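Local atomic coordinates of membrane-bound lytic murein transglycosylase (Agrobacterium tumefaciens, PDB entry 2PNW), a protein that probably cleaves the glycan strands of bacterial peptidoglycan between N-acetylmuramic acid and N-acetylglucosamine, as lytic transglycosylases of the MltA family do. Residues P104-S109 with A175-K180; P119-P124 with G171-W176; P305-L310 with G350-E355. All coordinates share one frame; numbering follows the deposited sequence.

Contact 1 (P104-S109 with A175-K180); sequences PELEVS and AWARSK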
loop_
_atom_site.group_PDB
_atom_site.type_symbol
_atom_site.label_atom_id
_atom_site.label_comp_id
_atom_site.label_asym_id
_atom_site.label_seq_id
_atom_site.Cartn_x
_atom_site.Cartn_y
_atom_site.Cartn_z
ATOM N N PRO A 104 2.980 -6.149 9.124
ATOM C CA PRO A 104 3.582 -6.552 10.387
ATOM C C PRO A 104 2.787 -7.590 11.155
ATOM O O PRO A 104 1.556 -7.704 11.023
ATOM C CB PRO A 104 3.634 -5.236 11.213
ATOM C CG PRO A 104 3.367 -4.111 10.215
ATOM C CD PRO A 104 2.473 -4.763 9.182
ATOM N N GLU A 105 3.498 -8.342 11.978
ATOM C CA GLU A 105 2.867 -9.144 12.983
ATOM C C GLU A 105 2.795 -8.277 14.251
ATOM O O GLU A 105 3.808 -7.698 14.666
ATOM C CB GLU A 105 3.714 -10.402 13.190
ATOM C CG GLU A 105 3.096 -11.393 14.089
ATOM C CD GLU A 105 3.867 -12.708 14.084
ATOM O OE1 GLU A 105 3.755 -13.461 13.092
ATOM O OE2 GLU A 105 4.571 -12.970 15.078
ATOM N N LEU A 106 1.614 -8.174 14.850
ATOM C CA LEU A 106 1.419 -7.357 16.036
ATOM C C LEU A 106 0.844 -8.185 17.172
ATOM O O LEU A 106 -0.232 -8.773 17.029
ATOM C CB LEU A 106 0.474 -6.195 15.714
ATOM C CG LEU A 106 0.198 -5.149 16.806
ATOM C CD1 LEU A 106 1.459 -4.340 17.147
ATOM C CD2 LEU A 106 -0.932 -4.211 16.406
ATOM N N GLU A 107 1.558 -8.234 18.305
ATOM C CA GLU A 107 1.040 -8.870 19.510
ATOM C C GLU A 107 -0.135 -8.100 20.077
ATOM O O GLU A 107 -0.058 -6.865 20.264
ATOM C CB GLU A 107 2.138 -8.977 20.593
ATOM C CG GLU A 107 3.255 -9.945 20.196
ATOM C CD GLU A 107 4.363 -10.036 21.252
ATOM O OE1 GLU A 107 4.274 -9.367 22.321
ATOM O OE2 GLU A 107 5.332 -10.782 20.993
ATOM N N VAL A 108 -1.204 -8.835 20.392
ATOM C CA VAL A 108 -2.415 -8.255 20.964
ATOM C C VAL A 108 -3.030 -9.139 22.030
ATOM O O VAL A 108 -2.587 -10.282 22.220
ATOM C CB VAL A 108 -3.488 -7.973 19.860
ATOM C CG1 VAL A 108 -2.917 -7.011 18.807
ATOM C CG2 VAL A 108 -3.951 -9.286 19.194
ATOM N N SER A 109 -4.030 -8.591 22.717
ATOM C CA SER A 109 -4.864 -9.319 23.628
ATOM C C SER A 109 -6.336 -9.004 23.373
ATOM O O SER A 109 -6.710 -7.902 22.916
ATOM C CB SER A 109 -4.512 -8.978 25.081
ATOM O OG SER A 109 -5.387 -9.656 25.973
ATOM N N ALA A 175 -9.070 -5.661 19.124
ATOM C CA ALA A 175 -8.099 -6.189 20.091
ATOM C C ALA A 175 -7.334 -5.007 20.696
ATOM O O ALA A 175 -7.556 -3.863 20.287
ATOM C CB ALA A 175 -7.108 -7.178 19.415
ATOM N N TRP A 176 -6.426 -5.299 21.639
ATOM C CA TRP A 176 -5.601 -4.290 22.302
ATOM C C TRP A 176 -4.141 -4.639 22.150
ATOM O O TRP A 176 -3.738 -5.757 22.456
ATOM C CB TRP A 176 -5.926 -4.221 23.803
ATOM C CG TRP A 176 -7.115 -3.400 24.130
ATOM C CD1 TRP A 176 -7.126 -2.061 24.480
ATOM C CD2 TRP A 176 -8.469 -3.829 24.155
ATOM N NE1 TRP A 176 -8.408 -1.647 24.715
ATOM C CE2 TRP A 176 -9.251 -2.716 24.527
ATOM C CE3 TRP A 176 -9.096 -5.050 23.907
ATOM C CZ2 TRP A 176 -10.621 -2.790 24.666
ATOM C CZ3 TRP A 176 -10.458 -5.121 24.014
ATOM C CH2 TRP A 176 -11.216 -3.997 24.382
ATOM N N ALA A 177 -3.347 -3.686 21.673
ATOM C CA ALA A 177 -1.898 -3.862 21.503
ATOM C C ALA A 177 -1.181 -3.378 22.778
ATOM O O ALA A 177 -1.777 -2.699 23.613
ATOM C CB ALA A 177 -1.421 -3.065 20.288
ATOM N N ARG A 178 0.091 -3.729 22.919
ATOM C CA ARG A 178 0.889 -3.284 24.077
ATOM C C ARG A 178 1.951 -2.280 23.684
ATOM O O ARG A 178 2.620 -1.726 24.569
ATOM C CB ARG A 178 1.560 -4.476 24.794
ATOM C CG ARG A 178 2.499 -5.279 23.920
ATOM C CD ARG A 178 3.144 -6.451 24.710
ATOM N NE ARG A 178 3.849 -5.929 25.877
ATOM C CZ ARG A 178 4.168 -6.633 26.961
ATOM N NH1 ARG A 178 3.852 -7.924 27.049
ATOM N NH2 ARG A 178 4.811 -6.030 27.965
ATOM N N SER A 179 2.136 -2.064 22.380
ATOM C CA SER A 179 3.094 -1.057 21.884
ATOM C C SER A 179 2.401 0.001 21.023
ATOM O O SER A 179 1.873 -0.322 19.952
ATOM C CB SER A 179 4.206 -1.724 21.090
ATOM O OG SER A 179 4.990 -0.760 20.388
ATOM N N LYS A 180 2.422 1.261 21.456
ATOM C CA LYS A 180 1.809 2.309 20.624
ATOM C C LYS A 180 2.579 2.553 19.329
ATOM O O LYS A 180 1.970 2.844 18.290
ATOM C CB LYS A 180 1.483 3.607 21.411
ATOM C CG LYS A 180 2.626 4.495 21.782
ATOM C CD LYS A 180 2.113 5.608 22.711
ATOM C CE LYS A 180 3.201 6.118 23.623
ATOM N NZ LYS A 180 2.627 7.146 24.564
HETATM O O HOH W 1 1.526 -4.835 20.636
HETATM O O HOH W 2 3.696 -9.970 24.986
#

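Contact 2 (P119-P124 with G171-W176); sequences PIYRRP and GLEIAW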
loop_
_atom_site.group_PDB
_atom_site.type_symbol
_atom_site.label_atom_id
_atom_site.label_comp_id
_atom_site.label_asym_id
_atom_site.label_seq_id
_atom_site.Cartn_x
_atom_site.Cartn_y
_atom_site.Cartn_z
ATOM N N PRO A 119 -6.086 0.283 22.022
ATOM C CA PRO A 119 -7.116 -0.384 21.215
ATOM C C PRO A 119 -6.838 -0.309 19.712
ATOM O O PRO A 119 -6.184 0.638 19.221
ATOM C CB PRO A 119 -8.386 0.380 21.572
ATOM C CG PRO A 119 -7.891 1.776 22.003
ATOM C CD PRO A 119 -6.608 1.453 22.759
ATOM N N ILE A 120 -7.359 -1.305 18.998
ATOM C CA ILE A 120 -7.397 -1.315 17.547
ATOM C C ILE A 120 -8.881 -1.279 17.204
ATOM O O ILE A 120 -9.636 -2.107 17.702
ATOM C CB ILE A 120 -6.769 -2.608 16.995
ATOM C CG1 ILE A 120 -5.321 -2.735 17.501
ATOM C CG2 ILE A 120 -6.804 -2.582 15.473
ATOM C CD1 ILE A 120 -4.644 -4.092 17.162
ATOM N N TYR A 121 -9.313 -0.298 16.400
ATOM C CA TYR A 121 -10.744 -0.045 16.219
ATOM C C TYR A 121 -11.278 -0.456 14.853
ATOM O O TYR A 121 -10.603 -0.248 13.835
ATOM C CB TYR A 121 -11.018 1.450 16.367
ATOM C CG TYR A 121 -10.937 1.979 17.788
ATOM C CD1 TYR A 121 -11.860 1.575 18.767
ATOM C CD2 TYR A 121 -9.939 2.902 18.145
ATOM C CE1 TYR A 121 -11.791 2.091 20.089
ATOM C CE2 TYR A 121 -9.854 3.421 19.462
ATOM C CZ TYR A 121 -10.786 3.023 20.414
ATOM O OH TYR A 121 -10.699 3.550 21.696
ATOM N N ARG A 122 -12.503 -0.993 14.838
ATOM C CA ARG A 122 -13.268 -1.161 13.594
ATOM C C ARG A 122 -13.847 0.191 13.219
ATOM O O ARG A 122 -13.819 1.132 14.022
ATOM C CB ARG A 122 -14.504 -2.066 13.801
ATOM C CG ARG A 122 -14.282 -3.479 14.219
ATOM C CD ARG A 122 -15.670 -4.192 14.223
ATOM N NE ARG A 122 -16.443 -4.012 15.451
ATOM C CZ ARG A 122 -17.544 -3.274 15.565
ATOM N NH1 ARG A 122 -18.047 -2.637 14.505
ATOM N NH2 ARG A 122 -18.181 -3.205 16.731
ATOM N N ARG A 123 -14.439 0.273 12.020
ATOM C CA ARG A 123 -15.024 1.530 11.573
ATOM C C ARG A 123 -16.278 1.887 12.390
ATOM O O ARG A 123 -17.235 1.098 12.446
ATOM C CB ARG A 123 -15.389 1.415 10.093
ATOM C CG ARG A 123 -15.904 2.716 9.493
ATOM C CD ARG A 123 -16.346 2.428 8.058
ATOM N NE ARG A 123 -16.830 3.651 7.417
ATOM C CZ ARG A 123 -16.874 3.827 6.099
ATOM N NH1 ARG A 123 -16.466 2.856 5.272
ATOM N NH2 ARG A 123 -17.339 4.988 5.619
ATOM N N PRO A 124 -16.289 3.080 13.021
ATOM C CA PRO A 124 -17.481 3.556 13.753
ATOM C C PRO A 124 -18.628 3.782 12.769
ATOM O O PRO A 124 -18.383 4.242 11.660
ATOM C CB PRO A 124 -17.028 4.914 14.311
ATOM C CG PRO A 124 -15.506 4.835 14.332
ATOM C CD PRO A 124 -15.171 4.044 13.109
ATOM N N GLY A 171 -17.715 -0.835 22.246
ATOM C CA GLY A 171 -17.545 -2.163 21.667
ATOM C C GLY A 171 -16.920 -2.159 20.288
ATOM O O GLY A 171 -17.076 -3.118 19.533
ATOM N N LEU A 172 -16.162 -1.101 19.972
ATOM C CA LEU A 172 -15.527 -0.974 18.660
ATOM C C LEU A 172 -14.145 -1.602 18.522
ATOM O O LEU A 172 -13.571 -1.595 17.431
ATOM C CB LEU A 172 -15.463 0.511 18.257
ATOM C CG LEU A 172 -16.813 1.181 17.967
ATOM C CD1 LEU A 172 -16.634 2.712 17.871
ATOM C CD2 LEU A 172 -17.398 0.595 16.655
ATOM N N GLU A 173 -13.607 -2.170 19.603
ATOM C CA GLU A 173 -12.246 -2.690 19.580
ATOM C C GLU A 173 -12.224 -4.085 18.957
ATOM O O GLU A 173 -13.090 -4.923 19.276
ATOM C CB GLU A 173 -11.656 -2.749 21.015
ATOM C CG GLU A 173 -11.696 -1.394 21.781
ATOM C CD GLU A 173 -12.993 -1.101 22.518
ATOM O OE1 GLU A 173 -13.925 -1.965 22.534
ATOM O OE2 GLU A 173 -13.101 0.031 23.068
ATOM N N ILE A 174 -11.258 -4.306 18.075
ATOM C CA ILE A 174 -10.918 -5.633 17.532
ATOM C C ILE A 174 -10.024 -6.383 18.532
ATOM O O ILE A 174 -10.209 -7.576 18.765
ATOM C CB ILE A 174 -10.187 -5.475 16.176
ATOM C CG1 ILE A 174 -11.114 -4.802 15.142
ATOM C CG2 ILE A 174 -9.644 -6.842 15.629
ATOM C CD1 ILE A 174 -10.407 -4.311 13.883
ATOM N N ALA A 175 -9.070 -5.661 19.124
ATOM C CA ALA A 175 -8.099 -6.189 20.091
ATOM C C ALA A 175 -7.334 -5.007 20.696
ATOM O O ALA A 175 -7.556 -3.863 20.287
ATOM C CB ALA A 175 -7.108 -7.178 19.415
ATOM N N TRP A 176 -6.426 -5.299 21.639
ATOM C CA TRP A 176 -5.601 -4.290 22.302
ATOM C C TRP A 176 -4.141 -4.639 22.150
ATOM O O TRP A 176 -3.738 -5.757 22.456
ATOM C CB TRP A 176 -5.926 -4.221 23.803
ATOM C CG TRP A 176 -7.115 -3.400 24.130
ATOM C CD1 TRP A 176 -7.126 -2.061 24.480
ATOM C CD2 TRP A 176 -8.469 -3.829 24.155
ATOM N NE1 TRP A 176 -8.408 -1.647 24.715
ATOM C CE2 TRP A 176 -9.251 -2.716 24.527
ATOM C CE3 TRP A 176 -9.096 -5.050 23.907
ATOM C CZ2 TRP A 176 -10.621 -2.790 24.666
ATOM C CZ3 TRP A 176 -10.458 -5.121 24.014
ATOM C CH2 TRP A 176 -11.216 -3.997 24.382
HETATM O O HOH W 3 -11.383 1.918 23.624
HETATM O O HOH W 4 -15.401 -5.475 17.713
#

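Contact 3 (P305-L310 with G350-E355); sequences PTLTHL and GTVRNE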
loop_
_atom_site.group_PDB
_atom_site.type_symbol
_atom_site.label_atom_id
_atom_site.label_comp_id
_atom_site.label_asym_id
_atom_site.label_seq_id
_atom_site.Cartn_x
_atom_site.Cartn_y
_atom_site.Cartn_z
ATOM N N PRO A 305 18.783 -0.749 -9.725
ATOM C CA PRO A 305 20.068 -1.439 -9.627
ATOM C C PRO A 305 20.819 -1.205 -8.303
ATOM O O PRO A 305 21.553 -2.090 -7.872
ATOM C CB PRO A 305 20.843 -0.905 -10.843
ATOM C CG PRO A 305 20.253 0.411 -11.128
ATOM C CD PRO A 305 18.785 0.257 -10.807
ATOM N N THR A 306 20.619 -0.063 -7.653
ATOM C CA THR A 306 21.219 0.166 -6.317
ATOM C C THR A 306 20.539 -0.639 -5.196
ATOM O O THR A 306 21.052 -0.714 -4.071
ATOM C CB THR A 306 21.265 1.667 -5.919
ATOM O OG1 THR A 306 19.936 2.194 -5.784
ATOM C CG2 THR A 306 22.046 2.488 -6.930
ATOM N N LEU A 307 19.384 -1.236 -5.499
ATOM C CA LEU A 307 18.649 -2.030 -4.512
ATOM C C LEU A 307 19.023 -3.496 -4.653
ATOM O O LEU A 307 18.599 -4.171 -5.604
ATOM C CB LEU A 307 17.143 -1.838 -4.699
ATOM C CG LEU A 307 16.162 -2.617 -3.816
ATOM C CD1 LEU A 307 16.352 -2.310 -2.337
ATOM C CD2 LEU A 307 14.732 -2.268 -4.272
ATOM N N THR A 308 19.808 -3.989 -3.695
ATOM C CA THR A 308 20.418 -5.309 -3.799
ATOM C C THR A 308 19.986 -6.281 -2.716
ATOM O O THR A 308 20.111 -7.486 -2.897
ATOM C CB THR A 308 21.961 -5.209 -3.801
ATOM O OG1 THR A 308 22.399 -4.541 -2.606
ATOM C CG2 THR A 308 22.429 -4.412 -5.005
ATOM N N HIS A 309 19.453 -5.771 -1.605
ATOM C CA HIS A 309 19.178 -6.628 -0.456
ATOM C C HIS A 309 17.870 -7.418 -0.530
ATOM O O HIS A 309 17.583 -8.216 0.366
ATOM C CB HIS A 309 19.330 -5.863 0.873
ATOM C CG HIS A 309 18.205 -4.924 1.182
ATOM N ND1 HIS A 309 18.144 -3.648 0.672
ATOM C CD2 HIS A 309 17.127 -5.059 1.989
ATOM C CE1 HIS A 309 17.063 -3.040 1.132
ATOM N NE2 HIS A 309 16.432 -3.874 1.941
ATOM N N LEU A 310 17.102 -7.219 -1.605
ATOM C CA LEU A 310 15.929 -8.066 -1.875
ATOM C C LEU A 310 16.243 -9.170 -2.898
ATOM O O LEU A 310 15.367 -9.950 -3.265
ATOM C CB LEU A 310 14.725 -7.229 -2.349
ATOM C CG LEU A 310 14.352 -5.997 -1.523
ATOM C CD1 LEU A 310 13.112 -5.318 -2.087
ATOM C CD2 LEU A 310 14.139 -6.386 -0.061
ATOM N N GLY A 350 12.398 -1.821 5.608
ATOM C CA GLY A 350 12.699 -0.603 6.381
ATOM C C GLY A 350 13.765 0.310 5.796
ATOM O O GLY A 350 13.769 1.522 6.075
ATOM N N THR A 351 14.653 -0.261 4.978
ATOM C CA THR A 351 15.759 0.482 4.386
ATOM C C THR A 351 15.607 0.752 2.874
ATOM O O THR A 351 16.488 1.371 2.259
ATOM C CB THR A 351 17.107 -0.221 4.662
ATOM O OG1 THR A 351 17.084 -1.550 4.108
ATOM C CG2 THR A 351 17.386 -0.299 6.176
ATOM N N VAL A 352 14.504 0.304 2.266
ATOM C CA VAL A 352 14.317 0.525 0.825
ATOM C C VAL A 352 14.010 1.989 0.592
ATOM O O VAL A 352 13.057 2.538 1.153
ATOM C CB VAL A 352 13.184 -0.372 0.200
ATOM C CG1 VAL A 352 13.007 -0.058 -1.301
ATOM C CG2 VAL A 352 13.494 -1.834 0.418
ATOM N N ARG A 353 14.828 2.618 -0.243
ATOM C CA ARG A 353 14.731 4.040 -0.512
ATOM C C ARG A 353 15.678 4.261 -1.690
ATOM O O ARG A 353 16.827 4.688 -1.512
ATOM C CB ARG A 353 15.136 4.835 0.757
ATOM C CG ARG A 353 15.058 6.340 0.648
ATOM C CD ARG A 353 15.163 7.069 2.022
ATOM N NE ARG A 353 16.310 6.677 2.854
ATOM C CZ ARG A 353 17.566 7.135 2.730
ATOM N NH1 ARG A 353 17.897 8.009 1.780
ATOM N NH2 ARG A 353 18.509 6.706 3.569
ATOM N N ASN A 354 15.216 3.923 -2.895
ATOM C CA ASN A 354 16.136 3.743 -4.029
ATOM C C ASN A 354 15.589 4.310 -5.321
ATOM O O ASN A 354 14.373 4.252 -5.579
ATOM C CB ASN A 354 16.468 2.261 -4.271
ATOM C CG ASN A 354 17.287 1.627 -3.149
ATOM O OD1 ASN A 354 16.745 1.218 -2.124
ATOM N ND2 ASN A 354 18.589 1.503 -3.362
ATOM N N GLU A 355 16.488 4.848 -6.142
ATOM C CA GLU A 355 16.134 5.261 -7.495
ATOM C C GLU A 355 15.729 4.047 -8.303
ATOM O O GLU A 355 16.263 2.951 -8.100
ATOM C CB GLU A 355 17.327 5.930 -8.183
ATOM C CG GLU A 355 17.515 7.366 -7.819
ATOM C CD GLU A 355 18.702 7.973 -8.566
ATOM O OE1 GLU A 355 18.627 8.114 -9.813
ATOM O OE2 GLU A 355 19.710 8.290 -7.901
HETATM O O HOH W 5 19.255 4.822 -5.267
HETATM O O HOH W 6 18.747 2.246 -8.130
#

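Contact 1 (P104-S109 with A175-K180)
Trp176 O is gripped from segment 104-109 by two groups. Ser109 N donates a hydrogen bond to it of 2.9 Å. A CA-H...O contact adds to this, with Val108 CA 3.2 Å from Trp176 O. The return bond runs from Trp176 N to Ser109 O, so Ser109 and Trp176 form an antiparallel hydrogen-bonded pair. Ser109 O also lies in the plane of the Trp176 indole, at its edge near CE3.

Past Val108 and Ala177 the chains diverge, and water takes over. One water donates to Glu107 O at 2.6 Å and accepts from Arg178 N. A second joins Glu107 OE1 to Arg178 NH1. The two side chains run alongside each other, but OE1 and NH1 stay 5.0 Å apart, so the opposite charges meet through water. Arg178 also makes a cation-pi contact with Trp116.

On the buried side, Val108 CB rests 3.7 Å from the methyl of Ala175. Leu106 has CG anti to its backbone N (chi1 -176°), which carries CD2 to 4.1 Å from Ala177 CB. Leu183 of helix 180-189 and Leu194 of strand 191-195 also pack on Leu106. This is a short antiparallel strand pairing within the MltA-specific insert domain, leading through the Ser179 N-cap into helix 180-189.

Contact 2 (P119-P124 with G171-W176)
This is an antiparallel strand pairing in the MltA-specific insert domain, between strand 118-121 and the bent strand 173-177. Three backbone hydrogen bonds hold it. Ile120 N donates to Ala175 O, and Ile174 N donates to Ile120 O at 2.8 Å. Arg122 N reaches Leu172 O at 2.9 Å in a nearly straight bond (171°). The chain turns a corner at Ile174, so the ladder is not regular. CA-H...O contacts from Glu173 CA to Ile120 O and from Tyr121 CA to Leu172 O accompany the close approach just before the corner.

Pro119, Tyr121, Glu173 and Trp176 share one face of the pairing. Pro119 CA lies over a face of the indole, and Pro119 CB is 3.7 Å from Trp176 NE1. The bend in Glu173 at chi2 (86°) sets its carboxylate beside the Tyr121 ring, with the two planes 42° apart. A water bridges their ends, 2.6 Å from Tyr121 OH, and donates to Glu173 OE2. The other face holds Ile120, which packs against Phe261 and Ile204 of neighbouring strands.

Leu172 touches both Tyr121 and Pro124. Its CB is 3.8 Å from Tyr121 CD1, and its CD1 is near Pro124 CB. The Arg122 chain, bent at chi3, passes Ile174 with CG 3.6 Å from Ile174 CG1. Its guanidinium then lays one face over Leu172 CD2, while NH2 gives a weak hydrogen bond of 3.0 Å to Gly171 O at the edge.

Contact 3 (P305-L310 with G350-E355)
Asn354 has CG anti to its carbonyl carbon (chi1 -67°), and Thr306 holds OG1 between its backbone N and carbonyl carbon (chi1 64°). Together these torsions bring the ND2 end of the amide up to the hydroxyl as the side chains slide past each other in opposite directions. Asn354 ND2 donates to Thr306 OG1 at 2.9 Å. The bond is straight (169°), and OG1 lies in the amide plane. The other end of the amide is held too: Asn354 OD1 accepts from Arg353 N, which sits above the carbonyl plane. With both ends bonded, the rotation of the amide is fixed.

Two waters extend the link. One lies 2.8 Å from Thr306 OG1 and accepts from Glu355 N. The other accepts from Thr306 N and donates to Glu355 O at 2.6 Å. The contact thus ties the loop after strand 299-304 to the start of strand 353-363 in the 3D domain, a member of the double-psi beta-barrel clan.

Leu307 CD1 touches Asn354 OD1 and meets Val352 CG2 at 4.0 Å, the two apolar side chains crossing at about a right angle. The His309 ring reaches the same methyl with CE1 at 3.8 Å, and its NE2 is hydrogen-bonded to Leu348 O.

Contacts 1 and 2 are neighbours, with centres 12 Å apart. Both use strand 173-177, which pairs with 96-109 in the first and with 118-121 in the second, and they share Ala175 and Trp176. Ile120 CD1 packs on Leu106 CD2 and Val108 CG1, each at 3.8 Å, so the two pairings have a common apolar side. Both belong to the MltA-specific insert domain. Contact 3 closes later in the chain, in the 3D domain, with its centre about 28 Å from that of contact 1 and 35 Å from that of contact 2. Strand 96-109 also pairs with strand 353-363, so the insert domain and the 3D domain are joined by strand pairing as well as by the chain.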